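Transcriptional regulator (Pseudomonas aeruginosa, PDB 3E7Q) probably binds operator DNA as a two-chain TetR-family transcription factor, most likely acting as a repressor. Local coordinates at residues Q33-R38 / D56-L61; L61-Y66 / E124-V129. All blocks are in the same frame, centred on the assembly; numbering follows the deposited sequence.

Contact 1 of 2, residues Q33-R38 / D56-L61; sequences QGASVR and DGKDAL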
# COMPACT_ATOMS: atom_id res chain seq x y z
N GLN B 33 -12.09 10.32 6.88
CA GLN B 33 -13.46 10.81 6.62
C GLN B 33 -14.18 11.12 7.95
O GLN B 33 -14.95 12.09 8.05
CB GLN B 33 -14.29 9.81 5.79
CG GLN B 33 -13.69 9.38 4.47
CD GLN B 33 -12.86 8.07 4.60
OE1 GLN B 33 -12.19 7.86 5.63
NE2 GLN B 33 -12.89 7.22 3.56
N GLY B 34 -13.95 10.30 8.96
CA GLY B 34 -14.62 10.51 10.24
C GLY B 34 -13.97 11.50 11.21
O GLY B 34 -14.62 11.91 12.16
N ALA B 35 -12.69 11.83 10.99
CA ALA B 35 -11.98 12.79 11.86
C ALA B 35 -12.59 14.17 11.71
O ALA B 35 -13.18 14.46 10.69
CB ALA B 35 -10.45 12.81 11.54
N SER B 36 -12.47 15.01 12.74
CA SER B 36 -12.83 16.42 12.64
C SER B 36 -11.98 17.12 13.65
O SER B 36 -11.39 16.46 14.47
CB SER B 36 -14.30 16.61 13.00
OG SER B 36 -14.56 16.09 14.30
N VAL B 37 -11.92 18.45 13.61
CA VAL B 37 -11.13 19.20 14.57
C VAL B 37 -11.61 18.96 16.02
O VAL B 37 -10.78 18.92 16.94
CB VAL B 37 -11.11 20.72 14.28
CG1 VAL B 37 -10.69 21.01 12.85
CG2 VAL B 37 -12.43 21.30 14.51
N ARG B 38 -12.94 18.83 16.21
CA ARG B 38 -13.53 18.43 17.49
C ARG B 38 -13.00 17.07 17.97
O ARG B 38 -12.48 16.95 19.08
CB ARG B 38 -15.10 18.45 17.45
CG ARG B 38 -15.79 19.88 17.59
CD ARG B 38 -17.23 19.95 18.26
NE ARG B 38 -17.18 20.74 19.52
CZ ARG B 38 -17.32 20.26 20.77
NH1 ARG B 38 -17.61 18.97 20.99
NH2 ARG B 38 -17.20 21.07 21.83
N ASP B 56 -6.60 26.29 10.91
CA ASP B 56 -7.44 26.57 9.72
C ASP B 56 -8.60 25.57 9.61
O ASP B 56 -9.79 25.96 9.47
CB ASP B 56 -6.58 26.63 8.44
CG ASP B 56 -7.41 26.59 7.14
OD1 ASP B 56 -8.65 26.48 7.18
OD2 ASP B 56 -6.80 26.66 6.04
N GLY B 57 -8.26 24.29 9.68
CA GLY B 57 -9.26 23.24 9.67
C GLY B 57 -8.61 21.87 9.70
O GLY B 57 -7.40 21.74 9.94
N LYS B 58 -9.44 20.87 9.47
CA LYS B 58 -9.03 19.51 9.50
C LYS B 58 -7.98 19.25 8.40
O LYS B 58 -6.89 18.81 8.69
CB LYS B 58 -10.25 18.61 9.31
CG LYS B 58 -9.95 17.12 9.16
CD LYS B 58 -11.01 16.56 8.26
CE LYS B 58 -11.07 15.08 8.25
NZ LYS B 58 -12.46 14.72 7.89
N ASP B 59 -8.28 19.58 7.16
CA ASP B 59 -7.31 19.32 6.09
C ASP B 59 -5.89 19.77 6.48
O ASP B 59 -4.95 19.04 6.30
CB ASP B 59 -7.75 19.96 4.76
CG ASP B 59 -9.03 19.38 4.23
OD1 ASP B 59 -9.52 18.32 4.77
OD2 ASP B 59 -9.56 20.00 3.26
N ALA B 60 -5.78 20.98 7.02
CA ALA B 60 -4.52 21.56 7.42
C ALA B 60 -3.84 20.83 8.59
O ALA B 60 -2.63 20.75 8.64
CB ALA B 60 -4.75 22.97 7.79
N LEU B 61 -4.62 20.31 9.53
CA LEU B 61 -4.08 19.52 10.63
C LEU B 61 -3.56 18.19 10.13
O LEU B 61 -2.53 17.72 10.57
CB LEU B 61 -5.13 19.30 11.75
CG LEU B 61 -5.38 20.52 12.62
CD1 LEU B 61 -6.74 20.42 13.40
CD2 LEU B 61 -4.20 20.77 13.57
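Lys58 reaches from the first turn of helix 58-82 to the link between helices 12-34 and 37-44, where its NZ donates a hydrogen bond of 2.9 Å to Ala35 O. The ammonium stands above the carbonyl plane, 39° out of it, and the C=O...N angle is 135°. CE follows the same course, passing 4.0 Å from Ala35 CB. With CG turned opposite the backbone N (chi1 173°) and a bend at chi2, the long, flexible chain lies alongside the 33-38 link and places its NZ at Ala35 O. The same NZ also bonds to Phe32 O, and the lysine makes a cation-pi contact with the Phe32 ring, so the charge sits at the C-terminal end of helix 12-34, where nearby carbonyls would be expected to favour it.

Val37 supplies the apolar half. A compact apolar side chain suits this place: its CG1 packs 3.6 Å from Lys58 N and 4.0 Å from Leu61 CD1, over the N-terminal turn that begins after Gly57, the N-cap residue, and Val37 also touches Val48 and Asn52 of helix 48-54. Behind it, Ser36 is the N-cap of helix 37-44, its OG accepting from Lys39 N. Val37, itself within the predicted helix-turn-helix, thereby packs that motif against the start of helix 58-82, as in a TetR-family DNA-binding domain, where this helix leads on to the C-terminal domain.

Contact 2 of 2, residues L61-Y66 / E124-V129; sequences LVAEAY and EAIGRV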
# COMPACT_ATOMS: atom_id res chain seq x y z
N LEU B 61 -4.62 20.31 9.53
CA LEU B 61 -4.08 19.52 10.63
C LEU B 61 -3.56 18.19 10.13
O LEU B 61 -2.53 17.72 10.57
CB LEU B 61 -5.13 19.30 11.75
CG LEU B 61 -5.38 20.52 12.62
CD1 LEU B 61 -6.74 20.42 13.40
CD2 LEU B 61 -4.20 20.77 13.57
N VAL B 62 -4.25 17.60 9.18
CA VAL B 62 -3.85 16.28 8.65
C VAL B 62 -2.58 16.42 7.77
O VAL B 62 -1.62 15.65 7.97
CB VAL B 62 -5.01 15.58 7.91
CG1 VAL B 62 -4.53 14.40 7.13
CG2 VAL B 62 -6.16 15.17 8.89
N ALA B 63 -2.55 17.43 6.88
CA ALA B 63 -1.34 17.79 6.14
C ALA B 63 -0.15 18.05 7.07
O ALA B 63 0.96 17.57 6.82
CB ALA B 63 -1.58 19.00 5.24
N GLU B 64 -0.36 18.77 8.17
CA GLU B 64 0.75 18.94 9.13
C GLU B 64 1.24 17.62 9.75
O GLU B 64 2.46 17.40 9.88
CB GLU B 64 0.38 19.87 10.27
CG GLU B 64 0.77 21.35 10.14
CD GLU B 64 2.27 21.60 9.88
OE1 GLU B 64 3.07 21.81 10.85
OE2 GLU B 64 2.63 21.67 8.68
N ALA B 65 0.32 16.76 10.17
CA ALA B 65 0.68 15.41 10.63
C ALA B 65 1.42 14.57 9.55
O ALA B 65 2.38 13.85 9.88
CB ALA B 65 -0.52 14.66 11.14
N TYR B 66 0.92 14.63 8.31
CA TYR B 66 1.49 13.94 7.17
C TYR B 66 2.92 14.41 6.96
O TYR B 66 3.81 13.61 6.84
CB TYR B 66 0.63 14.17 5.89
CG TYR B 66 0.86 13.23 4.67
CD1 TYR B 66 1.74 12.16 4.70
CD2 TYR B 66 0.13 13.41 3.53
CE1 TYR B 66 1.91 11.34 3.61
CE2 TYR B 66 0.27 12.58 2.44
CZ TYR B 66 1.15 11.55 2.48
OH TYR B 66 1.31 10.74 1.37
N GLU B 124 -6.35 18.30 -2.24
CA GLU B 124 -5.18 18.59 -3.08
C GLU B 124 -3.93 18.91 -2.26
O GLU B 124 -2.83 18.52 -2.65
CB GLU B 124 -5.43 19.65 -4.21
CG GLU B 124 -4.66 19.29 -5.63
CD GLU B 124 -3.53 20.30 -6.11
OE1 GLU B 124 -2.70 20.80 -5.30
OE2 GLU B 124 -3.44 20.62 -7.34
N ALA B 125 -4.13 19.59 -1.13
CA ALA B 125 -3.05 19.89 -0.19
C ALA B 125 -2.36 18.64 0.33
O ALA B 125 -1.13 18.61 0.43
CB ALA B 125 -3.59 20.79 1.02
N ILE B 126 -3.14 17.60 0.62
CA ILE B 126 -2.60 16.31 1.04
C ILE B 126 -1.90 15.59 -0.12
O ILE B 126 -0.82 14.98 0.06
CB ILE B 126 -3.70 15.44 1.71
CG1 ILE B 126 -4.19 16.22 2.96
CG2 ILE B 126 -3.16 14.05 1.98
CD1 ILE B 126 -5.35 15.56 3.78
N GLY B 127 -2.53 15.70 -1.30
CA GLY B 127 -1.95 15.29 -2.56
C GLY B 127 -0.59 15.86 -2.80
O GLY B 127 0.31 15.14 -3.23
N ARG B 128 -0.42 17.14 -2.49
CA ARG B 128 0.83 17.79 -2.72
C ARG B 128 1.88 17.38 -1.67
O ARG B 128 3.07 17.36 -1.99
CB ARG B 128 0.67 19.30 -2.76
CG ARG B 128 -0.29 19.85 -3.83
CD ARG B 128 -0.16 21.42 -3.94
NE ARG B 128 -0.47 22.16 -2.68
CZ ARG B 128 -1.66 22.69 -2.31
NH1 ARG B 128 -2.76 22.58 -3.06
NH2 ARG B 128 -1.76 23.32 -1.13
N VAL B 129 1.45 17.07 -0.44
CA VAL B 129 2.38 16.50 0.54
C VAL B 129 2.86 15.15 0.01
O VAL B 129 4.06 14.91 -0.01
CB VAL B 129 1.79 16.35 1.96
CG1 VAL B 129 2.81 15.59 2.88
CG2 VAL B 129 1.44 17.69 2.51
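Tyr66 and Val129 make the tight end of this helix pair. Val129 CG1 lies over one face of the phenol ring, 3.8 Å from its centroid and 22° off the normal, a CH-pi contact displaced toward the CG-CD2 side, and Tyr66 CD2 comes within 3.5 Å of that methyl. Tyr66 CG stands opposite the backbone N (chi1 -164°), which carries the ring across to helix 124-152. There CD2 also meets Ile126 CG2 at 3.7 Å, so two branched residues one turn apart grip the ring. A large aromatic suits this place because it presents a broad apolar surface to Val129 and Ile126 while its OH hydrogen-bonds to His130 ND1; Phe116 of helix 110-120 stacks on the ring as well.

One turn earlier, Ile126 extends its CD1 to within 3.6 Å of Val62 CG1. Its extended chain brings the end of the side chain nearer to helix 58-82 than its base suggests, and Phe116 and Val120 of helix 110-120 help to enclose this apolar layer.

At Ala63 the side-chain contacts are longer, CB lying 4.3 Å from Val129 CG2, although the backbones come nearest here, with the CA atoms of Ala63 and Ile126 5.5 Å apart, as a small residue permits. The solvent side lies beyond, on the exposed surface of helix 124-152, where Arg128 NH1 forms a salt bridge of 2.9 Å with Glu124 OE1, one turn back and remote from helix 58-82. The two segments run almost parallel, their axes 7° apart and 9.5 Å at closest approach. Such apolar helix-helix packing joins the helix that leaves the DNA-binding domain to the all-helical C-terminal domain of a TetR-family regulator.

How the contacts relate
From the N terminus, helix 12-34 leads into 33-38, and the chain then runs through the predicted helix-turn-helix before 56-61 returns to it; contact 1 thus closes a short, mostly helical loop of 17 residues. Contact 2 opens only after that, closing a longer loop of 57 residues that takes in the rest of helix 58-82 and helices 88-99, 102-105 and 110-120. The two loops follow in series, neither nested nor crossed, and meet at Leu61. Helix 58-82 serves both: its start is fixed to the DNA-binding domain and its next turns to helix 124-152, with the contact centres about 11 Å apart.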